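Local coordinates for protein glycosyl hydrolase, family 38 (Enterococcus faecalis, PDB 5KBP) that probably hydrolyses alpha-mannosidic linkages in carbohydrates, as a glycoside hydrolase of family 38, at residues Y172-W177 with Y221-H226; K184-L189 with D265-V270. All coordinates share one frame; numbering follows the deposited sequence.

Contact 1 of 2, residues Y172-W177 with Y221-H226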
# COMPACT_ATOMS: atom_id res chain seq x y z
N TYR A 172 -18.25 20.63 36.39
CA TYR A 172 -18.34 19.20 36.59
C TYR A 172 -17.83 18.46 35.36
O TYR A 172 -17.71 19.02 34.27
CB TYR A 172 -19.78 18.76 36.90
CG TYR A 172 -20.47 19.62 37.93
CD1 TYR A 172 -20.21 19.45 39.29
CD2 TYR A 172 -21.38 20.60 37.56
CE1 TYR A 172 -20.84 20.23 40.24
CE2 TYR A 172 -22.01 21.39 38.50
CZ TYR A 172 -21.74 21.20 39.83
OH TYR A 172 -22.37 21.98 40.78
N SER A 173 -17.53 17.17 35.56
CA SER A 173 -17.16 16.28 34.47
C SER A 173 -18.36 15.79 33.67
O SER A 173 -18.18 15.01 32.73
CB SER A 173 -16.36 15.09 35.01
OG SER A 173 -16.99 14.53 36.15
N GLU A 174 -19.57 16.21 34.04
CA GLU A 174 -20.78 15.96 33.27
C GLU A 174 -21.36 17.30 32.85
O GLU A 174 -21.31 18.27 33.62
CB GLU A 174 -21.81 15.16 34.07
CG GLU A 174 -21.33 13.80 34.57
CD GLU A 174 -20.43 13.92 35.79
OE1 GLU A 174 -19.38 13.25 35.82
OE2 GLU A 174 -20.78 14.68 36.71
N MET A 175 -21.92 17.36 31.65
CA MET A 175 -22.39 18.63 31.11
C MET A 175 -23.38 18.36 29.99
O MET A 175 -23.48 17.25 29.47
CB MET A 175 -21.22 19.48 30.61
CG MET A 175 -20.56 18.94 29.35
SD MET A 175 -18.91 19.60 29.07
CE MET A 175 -18.05 18.95 30.51
N TRP A 176 -24.11 19.41 29.63
CA TRP A 176 -24.97 19.38 28.45
C TRP A 176 -24.23 19.98 27.27
O TRP A 176 -23.54 21.00 27.40
CB TRP A 176 -26.27 20.15 28.70
CG TRP A 176 -27.11 19.57 29.79
CD1 TRP A 176 -27.41 20.14 30.99
CD2 TRP A 176 -27.75 18.29 29.78
NE1 TRP A 176 -28.21 19.30 31.73
CE2 TRP A 176 -28.43 18.16 31.01
CE3 TRP A 176 -27.82 17.24 28.85
CZ2 TRP A 176 -29.17 17.02 31.33
CZ3 TRP A 176 -28.56 16.12 29.18
CH2 TRP A 176 -29.22 16.01 30.41
N TRP A 177 -24.35 19.34 26.11
CA TRP A 177 -23.71 19.80 24.89
C TRP A 177 -24.80 20.14 23.89
O TRP A 177 -25.49 19.25 23.38
CB TRP A 177 -22.76 18.75 24.33
CG TRP A 177 -21.80 19.29 23.32
CD1 TRP A 177 -21.72 20.58 22.88
CD2 TRP A 177 -20.79 18.56 22.62
NE1 TRP A 177 -20.72 20.70 21.95
CE2 TRP A 177 -20.13 19.47 21.77
CE3 TRP A 177 -20.37 17.23 22.63
CZ2 TRP A 177 -19.08 19.09 20.94
CZ3 TRP A 177 -19.33 16.85 21.81
CH2 TRP A 177 -18.69 17.78 20.97
N TYR A 221 -14.59 17.00 40.27
CA TYR A 221 -15.53 17.43 39.23
C TYR A 221 -16.77 16.56 39.15
O TYR A 221 -17.53 16.68 38.19
CB TYR A 221 -14.83 17.46 37.87
CG TYR A 221 -13.39 17.90 37.93
CD1 TYR A 221 -13.05 19.24 38.11
CD2 TYR A 221 -12.36 16.98 37.79
CE1 TYR A 221 -11.73 19.64 38.16
CE2 TYR A 221 -11.03 17.37 37.84
CZ TYR A 221 -10.73 18.70 38.03
OH TYR A 221 -9.41 19.10 38.08
N ALA A 222 -17.00 15.68 40.12
CA ALA A 222 -18.16 14.80 40.08
C ALA A 222 -19.40 15.56 40.54
O ALA A 222 -19.44 16.09 41.65
CB ALA A 222 -17.93 13.57 40.95
N SER A 223 -20.42 15.62 39.67
CA SER A 223 -21.70 16.20 40.03
C SER A 223 -22.64 15.20 40.69
O SER A 223 -23.66 15.62 41.25
CB SER A 223 -22.38 16.79 38.79
OG SER A 223 -22.50 15.82 37.76
N THR A 224 -22.33 13.91 40.63
CA THR A 224 -23.11 12.86 41.26
C THR A 224 -22.18 12.04 42.15
O THR A 224 -20.97 12.26 42.21
CB THR A 224 -23.79 11.96 40.22
OG1 THR A 224 -22.82 11.11 39.61
CG2 THR A 224 -24.46 12.81 39.15
N ASN A 225 -22.77 11.07 42.86
CA ASN A 225 -21.99 10.12 43.64
C ASN A 225 -21.43 8.98 42.80
O ASN A 225 -20.88 8.02 43.36
CB ASN A 225 -22.83 9.56 44.79
CG ASN A 225 -23.22 10.61 45.80
OD1 ASN A 225 -22.46 11.54 46.07
ND2 ASN A 225 -24.42 10.48 46.36
N HIS A 226 -21.56 9.06 41.48
CA HIS A 226 -21.11 8.02 40.57
C HIS A 226 -19.83 8.48 39.89
O HIS A 226 -19.83 9.49 39.17
CB HIS A 226 -22.19 7.69 39.55
CG HIS A 226 -23.50 7.30 40.17
ND1 HIS A 226 -23.75 6.02 40.63
CD2 HIS A 226 -24.62 8.02 40.42
CE1 HIS A 226 -24.98 5.98 41.13
NE2 HIS A 226 -25.52 7.17 41.01
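Tyr172 lays one face of its ring against Ser223, whose CB stands 3.8 Å from the ring centroid in a CH-pi contact. With CG anti to the carbonyl carbon (chi1 -46°), the ring lies alongside the loop with that face to Ser223; its OH is hydrogen-bonded to Asp277. At the root of the same residue, Tyr172 CA comes within 3.1 Å of Tyr221 O, a CA-H...O contact bent at the hydrogen.

Ser173 takes up that carbonyl more directly: its backbone N donates to Tyr221 O at 2.7 Å, with an N-H...O angle of 162°. Ser173 OG also lies 3.0 Å from Tyr221 O, but Glu174 OE1 competes for its single proton. The loop engaged here follows helix 204-219 and leads into strand 226-231 of the family 38 N-terminal domain, while Ser173 stands just ahead of strand 174-178, so the bonds fasten a helix-to-strand connection to the start of a sheet strand.

Glu174, the first residue of the strand, is bent at chi2 (77°), which carries its carboxylate over to the loop. The syn lone pair of OE2 receives Ser223 N at 3.1 Å. Ser223 OG approaches the same oxygen too, though the modelled separation is doubtfully short. Further along the loop, Thr224 OG1 accepts from His226 N at 3.0 Å, an ST turn leading into strand 226-231.

Contact 2 of 2, residues K184-L189 with D265-V270; sequences KIFGLL and DYLKAV
Helix 263-270 packs on a face of the mixed sheet of the family 38 N-terminal domain, and its contact with strand 184-189 is made by apolar side chains from both elements. Phe186 and Leu188, two residues apart on the strand, both direct their CB toward the helix. The Phe186 ring meets Leu267 at its edge, near the ring plane, with CE2 3.8 Å from Leu267 CD2. The same ring has CZ 4.2 Å from Val270 CG1, so residues one helical turn apart both touch it.

Strand and helix axes pass 11.2 Å apart with 112° between their directions, a distance bridged by side chains rather than by backbone. Leu188 holds CG opposite its own N (chi1 -177°), extending both methyls to Tyr266. Of these, CD1 lies in the plane of the phenol ring, at its edge, 3.8 Å from Tyr266 CE2. Val270 CG1 sits over one face of that ring, 3.9 Å above its plane and displaced to the rim. Between the two aromatic contacts, Leu267 CD2 also reaches Leu188 CD2 at 4.3 Å. Beyond this apolar patch, the Tyr266 hydroxyl is hydrogen-bonded to the carbonyl of His226.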
# COMPACT_ATOMS: atom_id res chain seq x y z
N LYS A 184 -29.48 18.99 21.87
CA LYS A 184 -28.76 18.89 23.13
C LYS A 184 -28.55 17.43 23.50
O LYS A 184 -29.51 16.64 23.50
CB LYS A 184 -29.52 19.63 24.23
CG LYS A 184 -29.27 19.14 25.65
CD LYS A 184 -29.94 20.08 26.64
CE LYS A 184 -30.43 19.34 27.88
NZ LYS A 184 -31.52 18.37 27.55
N ILE A 185 -27.30 17.06 23.79
CA ILE A 185 -26.95 15.72 24.22
C ILE A 185 -26.25 15.80 25.57
O ILE A 185 -25.89 16.88 26.04
CB ILE A 185 -26.05 14.99 23.19
CG1 ILE A 185 -24.71 15.72 23.05
CG2 ILE A 185 -26.75 14.89 21.85
CD1 ILE A 185 -23.68 14.95 22.25
N PHE A 186 -26.07 14.65 26.20
CA PHE A 186 -25.35 14.55 27.46
C PHE A 186 -23.86 14.40 27.19
O PHE A 186 -23.45 13.51 26.42
CB PHE A 186 -25.86 13.38 28.30
CG PHE A 186 -25.08 13.15 29.56
CD1 PHE A 186 -25.19 14.02 30.63
CD2 PHE A 186 -24.23 12.06 29.67
CE1 PHE A 186 -24.47 13.82 31.78
CE2 PHE A 186 -23.51 11.85 30.83
CZ PHE A 186 -23.62 12.73 31.88
N GLY A 187 -23.05 15.25 27.81
CA GLY A 187 -21.61 15.25 27.61
C GLY A 187 -20.90 14.66 28.82
O GLY A 187 -21.13 15.08 29.95
N LEU A 188 -20.04 13.68 28.55
CA LEU A 188 -19.22 13.03 29.57
C LEU A 188 -17.77 13.38 29.30
O LEU A 188 -17.18 12.90 28.33
CB LEU A 188 -19.44 11.52 29.58
CG LEU A 188 -18.70 10.71 30.64
CD1 LEU A 188 -19.07 11.19 32.03
CD2 LEU A 188 -18.99 9.22 30.49
N LEU A 189 -17.18 14.20 30.16
CA LEU A 189 -15.82 14.68 29.99
C LEU A 189 -14.86 13.83 30.80
O LEU A 189 -15.10 13.57 31.99
CB LEU A 189 -15.70 16.15 30.41
CG LEU A 189 -14.27 16.70 30.52
CD1 LEU A 189 -13.61 16.76 29.16
CD2 LEU A 189 -14.27 18.06 31.20
N ASP A 265 -23.93 0.94 31.69
CA ASP A 265 -24.41 0.98 33.07
C ASP A 265 -24.09 2.31 33.74
O ASP A 265 -24.91 2.84 34.50
CB ASP A 265 -23.81 -0.18 33.87
CG ASP A 265 -24.38 -1.52 33.47
OD1 ASP A 265 -25.45 -1.55 32.84
OD2 ASP A 265 -23.75 -2.56 33.79
N TYR A 266 -22.91 2.87 33.48
CA TYR A 266 -22.54 4.14 34.10
C TYR A 266 -23.44 5.27 33.61
O TYR A 266 -23.94 6.07 34.42
CB TYR A 266 -21.07 4.47 33.81
CG TYR A 266 -20.64 5.80 34.37
CD1 TYR A 266 -20.46 5.98 35.74
CD2 TYR A 266 -20.41 6.89 33.54
CE1 TYR A 266 -20.07 7.20 36.26
CE2 TYR A 266 -20.01 8.12 34.05
CZ TYR A 266 -19.84 8.26 35.41
OH TYR A 266 -19.45 9.48 35.93
N LEU A 267 -23.67 5.35 32.30
CA LEU A 267 -24.49 6.42 31.74
C LEU A 267 -25.90 6.39 32.31
O LEU A 267 -26.49 7.44 32.58
CB LEU A 267 -24.52 6.32 30.21
CG LEU A 267 -23.28 6.80 29.47
CD1 LEU A 267 -23.35 6.44 28.00
CD2 LEU A 267 -23.11 8.30 29.65
N LYS A 268 -26.47 5.19 32.48
CA LYS A 268 -27.81 5.09 33.06
C LYS A 268 -27.83 5.58 34.50
O LYS A 268 -28.79 6.23 34.93
CB LYS A 268 -28.30 3.64 32.97
CG LYS A 268 -29.63 3.40 33.66
CD LYS A 268 -29.88 1.91 33.85
CE LYS A 268 -31.07 1.65 34.76
NZ LYS A 268 -31.14 0.23 35.19
N ALA A 269 -26.76 5.30 35.25
CA ALA A 269 -26.74 5.64 36.67
C ALA A 269 -26.45 7.12 36.90
O ALA A 269 -27.07 7.75 37.77
CB ALA A 269 -25.72 4.78 37.40
N VAL A 270 -25.51 7.70 36.15
CA VAL A 270 -25.09 9.07 36.42
C VAL A 270 -26.15 10.07 35.97
O VAL A 270 -26.39 11.09 36.63
CB VAL A 270 -23.72 9.35 35.77
CG1 VAL A 270 -23.79 9.23 34.26
CG2 VAL A 270 -23.22 10.73 36.17

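Contacts 1 and 2 have centres about 8 Å apart, and their first segments lie in one sheet, as the antiparallel neighbours 174-178 and 184-189. Met175 O lies 2.6 Å from Gly187 N, and Trp177 O lies 2.9 Å from Ile185 N, both probable hydrogen bonds. Glu174 of contact 1 touches Phe186 of strand 184-189 and Tyr266 and Val270 of the helix, while Thr224 packs on Val270. The loop and the helix thus meet the same part of the sheet. Tyr256, a calcium-binding residue in a structure of this protein, has its side chain about 9 Å from that of Ala222 and about 12 Å from that of Tyr266; no calcium is bound to this chain.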